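PDB 4ECN: leucine-rich repeat protein from Bacteroides thetaiotaomicron, which is of unknown function but, as an extracellular leucine-rich repeat protein with two DUF4458 domains, probably binds other proteins. Local coordinates for residues Q14-K19 and A69-S75; S37-A41 and V99-G103; K86-Y90 and A102-G106; V218-T223 and N256-L261; G283-Y288 and S299-N303. One frame throughout, in Å; residues are numbered along the deposited sequence.

How the contacts relate
The chain starts in the first DUF4458 domain. Contact 1 closes a loop from residues 14-19 to 69-75, joining two strands of its sheet. Contact 2 starts inside that loop, at 37-41, and ends beyond it at 99-103, so the two cross; they also touch, through L73 and A41. Contact 3 begins between the two segments of contact 2 and ends on the same strand, sharing A102 and G103; it closes the hairpin of strands 83-93 and 99-104. Contact 4 follows in series and joins strands 214-227 and 251-259 of the second sheet. Contact 5 comes last and closes a short loop before the first strand of the repeats.

Contact 1 (Q14-K19 and A69-S75)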
# COMPACT_ATOMS: atom_id res chain seq x y z
N GLN A 14 43.31 -4.46 -33.98
CA GLN A 14 44.56 -4.64 -33.28
C GLN A 14 44.23 -4.60 -31.83
O GLN A 14 43.22 -4.00 -31.45
CB GLN A 14 45.65 -3.65 -33.69
CG GLN A 14 45.39 -2.18 -33.38
CD GLN A 14 46.54 -1.32 -33.85
OE1 GLN A 14 47.25 -1.64 -34.83
NE2 GLN A 14 46.74 -0.19 -33.19
N PHE A 15 45.02 -5.29 -31.00
CA PHE A 15 44.75 -5.34 -29.57
C PHE A 15 45.89 -4.68 -28.80
O PHE A 15 47.05 -4.75 -29.19
CB PHE A 15 44.53 -6.79 -29.11
CG PHE A 15 43.37 -7.45 -29.80
CD1 PHE A 15 42.07 -7.29 -29.34
CD2 PHE A 15 43.56 -8.21 -30.95
CE1 PHE A 15 40.99 -7.88 -30.00
CE2 PHE A 15 42.49 -8.80 -31.61
CZ PHE A 15 41.21 -8.63 -31.14
N LYS A 16 45.51 -4.00 -27.72
CA LYS A 16 46.40 -3.29 -26.81
C LYS A 16 46.18 -3.88 -25.40
O LYS A 16 45.05 -3.82 -24.91
CB LYS A 16 46.10 -1.78 -26.88
CG LYS A 16 47.32 -0.87 -26.95
CD LYS A 16 46.88 0.59 -26.87
CE LYS A 16 47.98 1.60 -27.09
NZ LYS A 16 47.46 2.99 -27.00
N LEU A 17 47.21 -4.55 -24.81
CA LEU A 17 47.12 -5.18 -23.49
C LEU A 17 47.20 -4.12 -22.37
O LEU A 17 48.12 -3.31 -22.35
CB LEU A 17 48.22 -6.25 -23.29
CG LEU A 17 47.97 -7.62 -23.96
CD1 LEU A 17 49.25 -8.40 -24.12
CD2 LEU A 17 46.96 -8.45 -23.18
N TYR A 18 46.20 -4.12 -21.48
CA TYR A 18 46.08 -3.17 -20.38
C TYR A 18 46.16 -3.88 -19.03
O TYR A 18 45.82 -5.06 -18.92
CB TYR A 18 44.77 -2.38 -20.48
CG TYR A 18 44.78 -1.30 -21.55
CD1 TYR A 18 44.59 -1.62 -22.89
CD2 TYR A 18 44.95 0.04 -21.22
CE1 TYR A 18 44.61 -0.65 -23.88
CE2 TYR A 18 44.95 1.03 -22.20
CZ TYR A 18 44.79 0.69 -23.54
OH TYR A 18 44.79 1.65 -24.52
N LYS A 19 46.63 -3.15 -18.00
CA LYS A 19 46.77 -3.61 -16.62
C LYS A 19 45.44 -3.43 -15.88
O LYS A 19 44.60 -2.64 -16.32
CB LYS A 19 47.92 -2.87 -15.92
CG LYS A 19 49.30 -3.17 -16.51
CD LYS A 19 50.42 -2.38 -15.85
CE LYS A 19 51.78 -2.86 -16.31
NZ LYS A 19 52.89 -2.05 -15.72
N ALA A 69 49.34 1.67 -16.85
CA ALA A 69 48.03 1.38 -17.43
C ALA A 69 48.15 0.40 -18.59
O ALA A 69 47.20 -0.36 -18.84
CB ALA A 69 47.37 2.66 -17.90
N GLU A 70 49.30 0.41 -19.30
CA GLU A 70 49.56 -0.43 -20.46
C GLU A 70 50.70 -1.41 -20.19
O GLU A 70 51.76 -1.00 -19.72
CB GLU A 70 49.91 0.45 -21.69
CG GLU A 70 48.82 1.43 -22.08
CD GLU A 70 49.08 2.42 -23.21
OE1 GLU A 70 49.93 2.13 -24.09
OE2 GLU A 70 48.39 3.46 -23.24
N TYR A 71 50.48 -2.71 -20.52
CA TYR A 71 51.50 -3.77 -20.37
C TYR A 71 52.61 -3.62 -21.42
O TYR A 71 53.63 -4.30 -21.34
CB TYR A 71 50.88 -5.20 -20.45
CG TYR A 71 50.38 -5.75 -19.13
CD1 TYR A 71 51.26 -6.20 -18.15
CD2 TYR A 71 49.01 -5.92 -18.90
CE1 TYR A 71 50.80 -6.72 -16.94
CE2 TYR A 71 48.54 -6.46 -17.70
CZ TYR A 71 49.43 -6.84 -16.72
OH TYR A 71 48.96 -7.36 -15.54
N GLY A 72 52.41 -2.72 -22.38
CA GLY A 72 53.37 -2.43 -23.44
C GLY A 72 53.48 -3.51 -24.50
O GLY A 72 54.59 -3.81 -24.95
N LEU A 73 52.33 -4.10 -24.89
CA LEU A 73 52.24 -5.14 -25.93
C LEU A 73 51.04 -4.86 -26.83
O LEU A 73 49.92 -4.70 -26.31
CB LEU A 73 52.17 -6.56 -25.34
CG LEU A 73 53.41 -7.07 -24.58
CD1 LEU A 73 53.05 -8.17 -23.61
CD2 LEU A 73 54.54 -7.49 -25.54
N ARG A 74 51.28 -4.73 -28.16
CA ARG A 74 50.28 -4.42 -29.19
C ARG A 74 50.26 -5.50 -30.27
O ARG A 74 51.31 -5.94 -30.73
CB ARG A 74 50.55 -3.03 -29.80
CG ARG A 74 49.51 -2.57 -30.83
CD ARG A 74 49.99 -1.40 -31.68
NE ARG A 74 51.36 -1.59 -32.18
CZ ARG A 74 51.69 -2.28 -33.27
NH1 ARG A 74 50.75 -2.86 -34.01
NH2 ARG A 74 52.96 -2.40 -33.63
N SER A 75 49.06 -5.88 -30.70
CA SER A 75 48.81 -6.92 -31.70
C SER A 75 48.92 -6.41 -33.14
O SER A 75 48.58 -5.25 -33.43
CB SER A 75 47.41 -7.49 -31.48
OG SER A 75 46.99 -8.35 -32.53
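K16 pairs with R74 on strand 73-81, and Y18 pairs with E70 on strand 70-71, just before the corner at G72. Strand 10-18 runs antiparallel to both, in the all-beta DUF4458 domain, a member of the transthyretin clan. Both are non-hydrogen-bonded pairs. The register slips by two residues between them, which makes a beta bulge. L17 spans it with both of its backbone polar atoms. Its N gives a nearly straight bond to L73 O (3.1 Å, 178° at the hydrogen). Its O accepts from Y71 N (3.0 Å). F15 O takes S75 N at 2.8 Å, and K19 N bonds to A69 O at 3.0 Å. Strand 118-124 supplies further backbone bonds to Q14, K16 and Y18, so strand 10-18 is held along both edges.

The polar side chains look partly elsewhere. K16 NZ lies 3.9 Å from E70 OE2, a long salt bridge, and makes a weak ion pair with E120. E70 OE1 is bonded to Y64 OH. Q14 sends NE2 to E120 OE2, although its amide lies close to the R74 side chain. Away from these charges, L17 CD1 packs on L73 CB at 3.7 Å. The L17 side chain meets L61 and V125 as well, in the interior of the domain.

K19 closes the end of the pairing. Its chain is extended beyond CG (chi2 177°), crosses the Y71 ring and carries NZ to N67 O. K19 CG stands over the centre of that ring, 3.5 Å from the centroid, as a CH-pi contact.

Contact 2 (S37-A41 and V99-G103); sequences SMSSA and VLLAG
M38 and L100 meet without any flat side chain between them. Neither segment has a ring, a side-chain amide or a charged planar group, so no face or edge is covered here. The contact is made by aliphatic carbons and a selenium atom, with the backbone N of A41 close to L100 CD2. M38 is present as selenomethionine.

L100 does most of the touching, through its branch CD2. This methyl reaches into the bend of the loop 37-41. M38 CE lies 3.8 Å from L100 CD2, and S40 CB and A41 CB touch the same methyl. The M38 and L100 side chains run antiparallel alongside one another. M38 is bent at both later torsions (chi2 -64°, chi3 -45°). The bend turns CE toward L100 and sets SE beside L101. M38 SE approaches L101 CB at 4.1 Å, and these two side chains are nearly perpendicular.

The loop follows strand 10-18 and leads into strand 43-49 of the DUF4458 domain. The contact lays it against strand 99-104 near the surface. L92, on the neighbouring strand 83-93, touches both M38 and L101. D94 lies beside S40 and L100.

The two segments share no hydrogen bond or salt bridge. The loop is therefore held against this strand by shape and apolar burial, over a modest area of 196 Å². Such a contact depends on the fit of a few aliphatic groups and gives little directional restraint.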
# COMPACT_ATOMS: atom_id res chain seq x y z
N SER A 37 52.96 -10.27 -13.78
CA SER A 37 54.33 -10.07 -14.24
C SER A 37 54.38 -9.89 -15.78
O SER A 37 54.57 -8.76 -16.25
CB SER A 37 55.22 -11.23 -13.82
OG SER A 37 55.23 -11.41 -12.41
N MSE A 38 54.18 -11.00 -16.55
CA MSE A 38 54.15 -11.09 -18.03
C MSE A 38 55.49 -10.64 -18.67
O MSE A 38 56.56 -10.86 -18.10
CB MSE A 38 52.97 -10.25 -18.62
CG MSE A 38 51.56 -10.77 -18.30
SE MSE A 38 51.05 -12.55 -19.01
CE MSE A 38 51.71 -12.37 -20.80
N SER A 39 55.38 -10.03 -19.88
CA SER A 39 56.43 -9.45 -20.73
C SER A 39 57.46 -10.53 -21.16
O SER A 39 58.66 -10.26 -21.27
CB SER A 39 57.12 -8.28 -20.03
OG SER A 39 56.19 -7.23 -19.81
N SER A 40 56.96 -11.73 -21.47
CA SER A 40 57.67 -12.88 -22.05
C SER A 40 56.91 -13.33 -23.28
O SER A 40 57.46 -14.03 -24.14
CB SER A 40 57.84 -14.01 -21.05
OG SER A 40 58.39 -15.16 -21.67
N ALA A 41 55.63 -12.90 -23.35
CA ALA A 41 54.65 -13.17 -24.40
C ALA A 41 54.96 -12.41 -25.69
O ALA A 41 55.32 -11.23 -25.64
CB ALA A 41 53.26 -12.79 -23.92
N VAL A 99 51.28 -21.71 -23.40
CA VAL A 99 50.20 -20.85 -22.87
C VAL A 99 50.69 -20.15 -21.57
O VAL A 99 50.70 -20.75 -20.48
CB VAL A 99 48.86 -21.64 -22.65
CG1 VAL A 99 47.75 -20.73 -22.12
CG2 VAL A 99 48.40 -22.32 -23.94
N LEU A 100 51.07 -18.86 -21.69
CA LEU A 100 51.57 -18.01 -20.60
C LEU A 100 50.42 -17.37 -19.79
O LEU A 100 50.67 -16.91 -18.67
CB LEU A 100 52.47 -16.92 -21.19
CG LEU A 100 53.62 -16.42 -20.30
CD1 LEU A 100 54.73 -17.48 -20.19
CD2 LEU A 100 54.24 -15.18 -20.89
N LEU A 101 49.17 -17.33 -20.37
CA LEU A 101 47.96 -16.77 -19.73
C LEU A 101 46.67 -17.20 -20.44
O LEU A 101 46.62 -17.15 -21.67
CB LEU A 101 48.00 -15.23 -19.71
CG LEU A 101 47.00 -14.56 -18.78
CD1 LEU A 101 47.59 -14.36 -17.41
CD2 LEU A 101 46.53 -13.25 -19.34
N ALA A 102 45.62 -17.57 -19.66
CA ALA A 102 44.25 -17.88 -20.12
C ALA A 102 43.36 -16.75 -19.69
O ALA A 102 42.96 -16.68 -18.53
CB ALA A 102 43.77 -19.22 -19.57
N GLY A 103 43.19 -15.80 -20.61
CA GLY A 103 42.47 -14.55 -20.40
C GLY A 103 40.97 -14.56 -20.61
O GLY A 103 40.49 -15.02 -21.65

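Contact 3 (K86-Y90 and A102-G106); sequences KIVGY and AGPAG
An antiparallel hydrogen-bonded pair joins Y90 to G103, with the two short strand segments at 151° to each other. Y90 N donates to G103 O at 3.0 Å. G103 N returns a bond to Y90 O at 2.7 Å. Next to them G89 faces P104 in a non-hydrogen-bonded pair.

The Y90 ring covers its own partner. CG sits between the backbone N and the carbonyl carbon (chi1 62°), and this turns the ring back over G103. G103 CA lies over the centre of the ring face, 3.9 Å from the centroid, as a CH-pi contact. A side chain at G103 would run into the ring, near CE1. A side chain at G89 would press on G103 O in the same way. The two glycines thus permit the close approach of the strands.

The pairing belongs to the beta hairpin of strands 83-93 and 99-104 in the first DUF4458 domain. The Y90 ring also packs on I44, L123 and V125, within the domain. On the other side V88 and A102 both touch W210 of the second DUF4458 domain, and A102 N is bonded to N249 OD1. This end of the hairpin therefore forms part of the junction between the two domains.

After P104 the chain leaves the strand. A105 points its methyl group back toward segment 86-90, where CB rests beside the carbonyl oxygens of I87 and V88. I87 CG2 is 4.3 Å from A105 CB.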
# COMPACT_ATOMS: atom_id res chain seq x y z
N LYS A 86 32.00 -11.00 -30.81
CA LYS A 86 32.06 -11.12 -29.36
C LYS A 86 33.27 -11.95 -29.01
O LYS A 86 33.38 -13.08 -29.49
CB LYS A 86 30.75 -11.71 -28.78
CG LYS A 86 30.69 -11.67 -27.24
CD LYS A 86 29.64 -12.60 -26.61
CE LYS A 86 29.97 -14.07 -26.70
NZ LYS A 86 28.95 -14.91 -26.04
N ILE A 87 34.22 -11.37 -28.24
CA ILE A 87 35.43 -12.04 -27.74
C ILE A 87 34.98 -13.01 -26.64
O ILE A 87 34.24 -12.60 -25.74
CB ILE A 87 36.51 -11.04 -27.22
CG1 ILE A 87 36.82 -9.91 -28.21
CG2 ILE A 87 37.79 -11.77 -26.77
CD1 ILE A 87 37.50 -8.66 -27.54
N VAL A 88 35.40 -14.29 -26.74
CA VAL A 88 35.05 -15.31 -25.74
C VAL A 88 36.16 -15.34 -24.67
O VAL A 88 35.88 -15.38 -23.47
CB VAL A 88 34.81 -16.71 -26.37
CG1 VAL A 88 34.18 -17.66 -25.35
CG2 VAL A 88 33.93 -16.62 -27.60
N GLY A 89 37.40 -15.26 -25.15
CA GLY A 89 38.61 -15.25 -24.34
C GLY A 89 39.84 -15.21 -25.21
O GLY A 89 39.72 -15.18 -26.44
N TYR A 90 41.02 -15.21 -24.59
CA TYR A 90 42.28 -15.15 -25.31
C TYR A 90 43.39 -15.86 -24.55
O TYR A 90 43.35 -15.98 -23.33
CB TYR A 90 42.69 -13.69 -25.60
CG TYR A 90 42.94 -12.83 -24.37
CD1 TYR A 90 44.20 -12.78 -23.77
CD2 TYR A 90 41.93 -12.01 -23.85
CE1 TYR A 90 44.43 -11.98 -22.65
CE2 TYR A 90 42.16 -11.22 -22.73
CZ TYR A 90 43.41 -11.20 -22.14
OH TYR A 90 43.63 -10.40 -21.04
N ALA A 102 45.62 -17.57 -19.66
CA ALA A 102 44.25 -17.88 -20.12
C ALA A 102 43.36 -16.75 -19.69
O ALA A 102 42.96 -16.68 -18.53
CB ALA A 102 43.77 -19.22 -19.57
N GLY A 103 43.19 -15.80 -20.61
CA GLY A 103 42.47 -14.55 -20.40
C GLY A 103 40.97 -14.56 -20.61
O GLY A 103 40.49 -15.02 -21.65
N PRO A 104 40.21 -13.99 -19.65
CA PRO A 104 38.75 -13.92 -19.83
C PRO A 104 38.37 -12.63 -20.58
O PRO A 104 39.03 -11.60 -20.44
CB PRO A 104 38.23 -13.93 -18.40
CG PRO A 104 39.37 -13.39 -17.56
CD PRO A 104 40.63 -13.38 -18.37
N ALA A 105 37.29 -12.71 -21.36
CA ALA A 105 36.80 -11.61 -22.19
C ALA A 105 36.36 -10.38 -21.37
O ALA A 105 36.70 -9.26 -21.74
CB ALA A 105 35.63 -12.09 -23.02
N GLY A 106 35.59 -10.60 -20.32
CA GLY A 106 35.06 -9.53 -19.48
C GLY A 106 33.68 -9.11 -19.94
O GLY A 106 33.02 -9.85 -20.67

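Contact 4 (V218-T223 and N256-L261); sequences VVAYTT and NVPIQL
One direct hydrogen bond spans the contact, from Q260 N to Y221 OH at 2.7 Å. The same hydroxyl is bonded to E235 OE2, which also takes L261 N. Q260 folds its side chain back so that NE2 reaches P258 O, and NE2 has a second partner in E140. A water bridges the far end, accepting from V218 N and donating to N256 O, each at 2.9 Å.

The apolar contacts line the facing sides of the strands. I259 CD1 stands over one face of the Y221 ring, offset toward its rim, 3.9 Å from the centroid. T223 CG2 and I259 CD1 meet tip to tip at 3.8 Å. V218 CG2 packs on V257 CG2 at 4.1 Å, and F135 touches both valines.

The segment axes cross at 46° and come no closer than 7.6 Å. The strands, 214-227 and 251-259, thus pack through side chains in the interior of the second DUF4458 domain. A phenylalanine in place of Y221 would probably leave Q260 N without its acceptor and E235 without the hydroxyl. The strands are thus joined by an apolar layer, with a buried hydroxyl gripped by two partners at one end and a water bridge at the other.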
# COMPACT_ATOMS: atom_id res chain seq x y z
N VAL A 218 28.34 -28.86 -11.73
CA VAL A 218 27.25 -28.40 -12.58
C VAL A 218 25.99 -28.51 -11.70
O VAL A 218 25.77 -29.56 -11.09
CB VAL A 218 27.16 -29.13 -13.94
CG1 VAL A 218 25.89 -28.72 -14.70
CG2 VAL A 218 28.38 -28.81 -14.80
N VAL A 219 25.24 -27.41 -11.54
CA VAL A 219 24.08 -27.37 -10.65
C VAL A 219 22.74 -27.23 -11.45
O VAL A 219 21.65 -27.36 -10.87
CB VAL A 219 24.23 -26.25 -9.58
CG1 VAL A 219 25.38 -26.57 -8.63
CG2 VAL A 219 24.38 -24.86 -10.20
N ALA A 220 22.81 -27.01 -12.77
CA ALA A 220 21.61 -26.91 -13.62
C ALA A 220 21.95 -26.90 -15.11
O ALA A 220 23.04 -26.47 -15.50
CB ALA A 220 20.82 -25.65 -13.28
N TYR A 221 21.01 -27.34 -15.95
CA TYR A 221 21.17 -27.29 -17.41
C TYR A 221 19.82 -27.18 -18.12
O TYR A 221 18.77 -27.56 -17.57
CB TYR A 221 21.96 -28.50 -17.97
CG TYR A 221 21.21 -29.81 -17.87
CD1 TYR A 221 20.33 -30.21 -18.88
CD2 TYR A 221 21.31 -30.62 -16.74
CE1 TYR A 221 19.57 -31.38 -18.76
CE2 TYR A 221 20.57 -31.79 -16.62
CZ TYR A 221 19.71 -32.17 -17.64
OH TYR A 221 19.00 -33.34 -17.54
N THR A 222 19.87 -26.67 -19.35
CA THR A 222 18.78 -26.60 -20.30
C THR A 222 19.33 -27.14 -21.62
O THR A 222 20.32 -26.61 -22.13
CB THR A 222 18.18 -25.19 -20.40
OG1 THR A 222 17.76 -24.77 -19.10
CG2 THR A 222 17.00 -25.14 -21.33
N THR A 223 18.72 -28.23 -22.14
CA THR A 223 19.14 -28.80 -23.43
C THR A 223 18.19 -28.30 -24.54
O THR A 223 17.01 -28.03 -24.28
CB THR A 223 19.22 -30.34 -23.39
OG1 THR A 223 18.02 -30.86 -22.83
CG2 THR A 223 20.42 -30.85 -22.62
N ASN A 256 31.49 -33.04 -15.83
CA ASN A 256 30.21 -33.77 -15.85
C ASN A 256 28.91 -32.90 -15.94
O ASN A 256 28.59 -32.14 -15.02
CB ASN A 256 30.08 -34.65 -14.61
CG ASN A 256 28.86 -35.56 -14.64
OD1 ASN A 256 28.15 -35.70 -13.63
ND2 ASN A 256 28.61 -36.20 -15.80
N VAL A 257 28.10 -33.14 -17.00
CA VAL A 257 26.77 -32.57 -17.19
C VAL A 257 25.81 -33.77 -17.17
O VAL A 257 25.66 -34.46 -18.19
CB VAL A 257 26.64 -31.67 -18.44
CG1 VAL A 257 25.23 -31.12 -18.58
CG2 VAL A 257 27.66 -30.52 -18.41
N PRO A 258 25.22 -34.10 -15.99
CA PRO A 258 24.37 -35.30 -15.88
C PRO A 258 22.96 -35.13 -16.48
O PRO A 258 22.03 -34.69 -15.80
CB PRO A 258 24.28 -35.52 -14.37
CG PRO A 258 24.43 -34.19 -13.78
CD PRO A 258 25.37 -33.44 -14.68
N ILE A 259 22.79 -35.58 -17.74
CA ILE A 259 21.52 -35.48 -18.46
C ILE A 259 20.53 -36.49 -17.86
O ILE A 259 20.89 -37.64 -17.64
CB ILE A 259 21.74 -35.68 -19.98
CG1 ILE A 259 22.76 -34.64 -20.54
CG2 ILE A 259 20.41 -35.66 -20.77
CD1 ILE A 259 22.43 -33.15 -20.36
N GLN A 260 19.29 -36.04 -17.57
CA GLN A 260 18.25 -36.84 -16.92
C GLN A 260 17.25 -37.46 -17.88
O GLN A 260 16.72 -38.54 -17.58
CB GLN A 260 17.47 -35.96 -15.93
CG GLN A 260 18.31 -35.33 -14.82
CD GLN A 260 18.98 -36.34 -13.93
OE1 GLN A 260 18.35 -37.25 -13.37
NE2 GLN A 260 20.29 -36.17 -13.75
N LEU A 261 16.94 -36.75 -19.00
CA LEU A 261 15.94 -37.12 -20.03
C LEU A 261 14.59 -37.29 -19.35
O LEU A 261 13.98 -38.36 -19.42
CB LEU A 261 16.34 -38.39 -20.81
CG LEU A 261 17.71 -38.42 -21.47
CD1 LEU A 261 18.12 -39.84 -21.79
CD2 LEU A 261 17.76 -37.55 -22.70
O HOH W 1 29.86 -31.20 -12.62

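Contact 5 (G283-Y288 and S299-N303)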
# COMPACT_ATOMS: atom_id res chain seq x y z
N GLY A 283 12.90 -5.80 -14.82
CA GLY A 283 13.46 -6.34 -13.58
C GLY A 283 14.82 -5.83 -13.14
O GLY A 283 15.05 -5.67 -11.93
N LYS A 284 15.75 -5.63 -14.09
CA LYS A 284 17.09 -5.12 -13.81
C LYS A 284 17.02 -3.75 -13.15
O LYS A 284 17.92 -3.43 -12.38
CB LYS A 284 17.94 -5.04 -15.09
CG LYS A 284 17.36 -4.22 -16.24
CD LYS A 284 18.34 -4.14 -17.40
CE LYS A 284 17.84 -3.33 -18.57
NZ LYS A 284 18.86 -3.25 -19.67
N ASN A 285 15.96 -2.95 -13.43
CA ASN A 285 15.79 -1.60 -12.90
C ASN A 285 14.76 -1.51 -11.74
O ASN A 285 14.28 -0.41 -11.43
CB ASN A 285 15.38 -0.65 -14.01
CG ASN A 285 16.45 -0.39 -15.04
OD1 ASN A 285 16.22 -0.54 -16.24
ND2 ASN A 285 17.65 -0.03 -14.59
N TRP A 286 14.46 -2.63 -11.08
CA TRP A 286 13.60 -2.59 -9.91
C TRP A 286 14.38 -2.09 -8.70
O TRP A 286 15.58 -2.39 -8.59
CB TRP A 286 13.01 -3.96 -9.57
CG TRP A 286 11.99 -4.54 -10.50
CD1 TRP A 286 11.55 -4.02 -11.69
CD2 TRP A 286 11.26 -5.75 -10.30
NE1 TRP A 286 10.60 -4.85 -12.24
CE2 TRP A 286 10.41 -5.93 -11.42
CE3 TRP A 286 11.27 -6.75 -9.30
CZ2 TRP A 286 9.59 -7.05 -11.57
CZ3 TRP A 286 10.44 -7.85 -9.44
CH2 TRP A 286 9.62 -8.00 -10.57
N ARG A 287 13.70 -1.36 -7.80
CA ARG A 287 14.19 -0.84 -6.52
C ARG A 287 13.01 -0.76 -5.57
O ARG A 287 12.18 0.15 -5.67
CB ARG A 287 14.92 0.51 -6.63
CG ARG A 287 16.40 0.40 -6.97
CD ARG A 287 17.11 1.76 -6.97
NE ARG A 287 17.36 2.24 -5.61
CZ ARG A 287 18.52 2.13 -4.97
NH1 ARG A 287 19.57 1.58 -5.58
NH2 ARG A 287 18.65 2.58 -3.73
N TYR A 288 12.91 -1.76 -4.69
CA TYR A 288 11.83 -1.84 -3.73
C TYR A 288 11.89 -0.66 -2.76
O TYR A 288 12.96 -0.36 -2.23
CB TYR A 288 11.88 -3.17 -2.96
CG TYR A 288 10.83 -3.29 -1.89
CD1 TYR A 288 9.53 -3.66 -2.19
CD2 TYR A 288 11.16 -3.10 -0.55
CE1 TYR A 288 8.55 -3.79 -1.20
CE2 TYR A 288 10.20 -3.22 0.46
CZ TYR A 288 8.89 -3.55 0.13
OH TYR A 288 7.96 -3.67 1.12
N SER A 299 15.70 -5.72 0.79
CA SER A 299 16.29 -6.04 -0.51
C SER A 299 15.63 -5.18 -1.56
O SER A 299 14.42 -4.94 -1.47
CB SER A 299 16.12 -7.52 -0.82
OG SER A 299 16.76 -8.29 0.17
N LEU A 300 16.41 -4.66 -2.49
CA LEU A 300 15.97 -3.79 -3.56
C LEU A 300 15.32 -4.51 -4.72
O LEU A 300 14.55 -3.89 -5.48
CB LEU A 300 17.19 -3.05 -4.14
CG LEU A 300 17.91 -2.07 -3.25
CD1 LEU A 300 19.12 -1.52 -3.98
CD2 LEU A 300 17.00 -0.93 -2.83
N ASN A 301 15.68 -5.79 -4.95
CA ASN A 301 15.23 -6.49 -6.15
C ASN A 301 15.30 -7.98 -6.00
O ASN A 301 15.84 -8.49 -5.01
CB ASN A 301 16.17 -6.05 -7.31
CG ASN A 301 15.73 -6.27 -8.72
OD1 ASN A 301 14.79 -6.99 -9.02
ND2 ASN A 301 16.46 -5.64 -9.62
N TRP A 302 14.75 -8.70 -7.00
CA TRP A 302 14.87 -10.14 -7.14
C TRP A 302 16.29 -10.50 -7.55
O TRP A 302 17.05 -9.63 -7.98
CB TRP A 302 13.88 -10.67 -8.17
CG TRP A 302 12.47 -10.75 -7.70
CD1 TRP A 302 11.96 -10.37 -6.50
CD2 TRP A 302 11.36 -11.25 -8.47
NE1 TRP A 302 10.60 -10.59 -6.47
CE2 TRP A 302 10.21 -11.15 -7.66
CE3 TRP A 302 11.24 -11.81 -9.75
CZ2 TRP A 302 8.95 -11.56 -8.10
CZ3 TRP A 302 9.99 -12.23 -10.19
CH2 TRP A 302 8.86 -12.08 -9.37
N ASN A 303 16.65 -11.78 -7.43
CA ASN A 303 17.98 -12.22 -7.80
C ASN A 303 17.93 -13.59 -8.48
O ASN A 303 17.41 -14.54 -7.89
CB ASN A 303 18.88 -12.26 -6.57
CG ASN A 303 20.30 -12.71 -6.80
OD1 ASN A 303 20.93 -12.42 -7.84
ND2 ASN A 303 20.85 -13.37 -5.79
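W286 drives the edge of its six-membered ring into the face of W302. This is a T-shaped pair, with centroids 5.0 Å apart and planes at 67°. W286 CZ3 sits over the centre of the W302 ring system, 3.7 Å from W302 CD2. Both segments lie in the long loop between helix 266-280 and strand 317-319, the first strand of the leucine-rich repeat sheet. The position is consistent with an N-terminal cap on the repeats. F333 meets both indoles and the ring of Y288, so the aromatic cluster reaches into the repeats. W286 NE1 is bonded to L281 O and W302 NE1 to P315 O. The W302 side chain is about 8 Å from the bound sodium ion.

N301 is the polar link. CG is anti to the backbone N (chi1 -162°), which brings the amide to the turn at G283. N301 ND2 donates to G283 O at 2.7 Å, in the plane of that carbonyl. G283 O also accepts from W286 N, so two donors grip it. N301 OD1 takes W302 N from its own segment and W278 NE1 from helix 266-280. Replacing N301 by a leucine would probably leave W278 NE1 and W302 N without their acceptor and G283 O with one donor fewer, so the turn would be held less firmly.

Further along, Y288 N donates to L300 O at 2.8 Å. Y288 OH is held by R364 N. At the exposed edge L300 and R287 run alongside in the same direction. L300 CD1 rests over one face of the R287 guanidinium, 3.5 Å from R287 NH1.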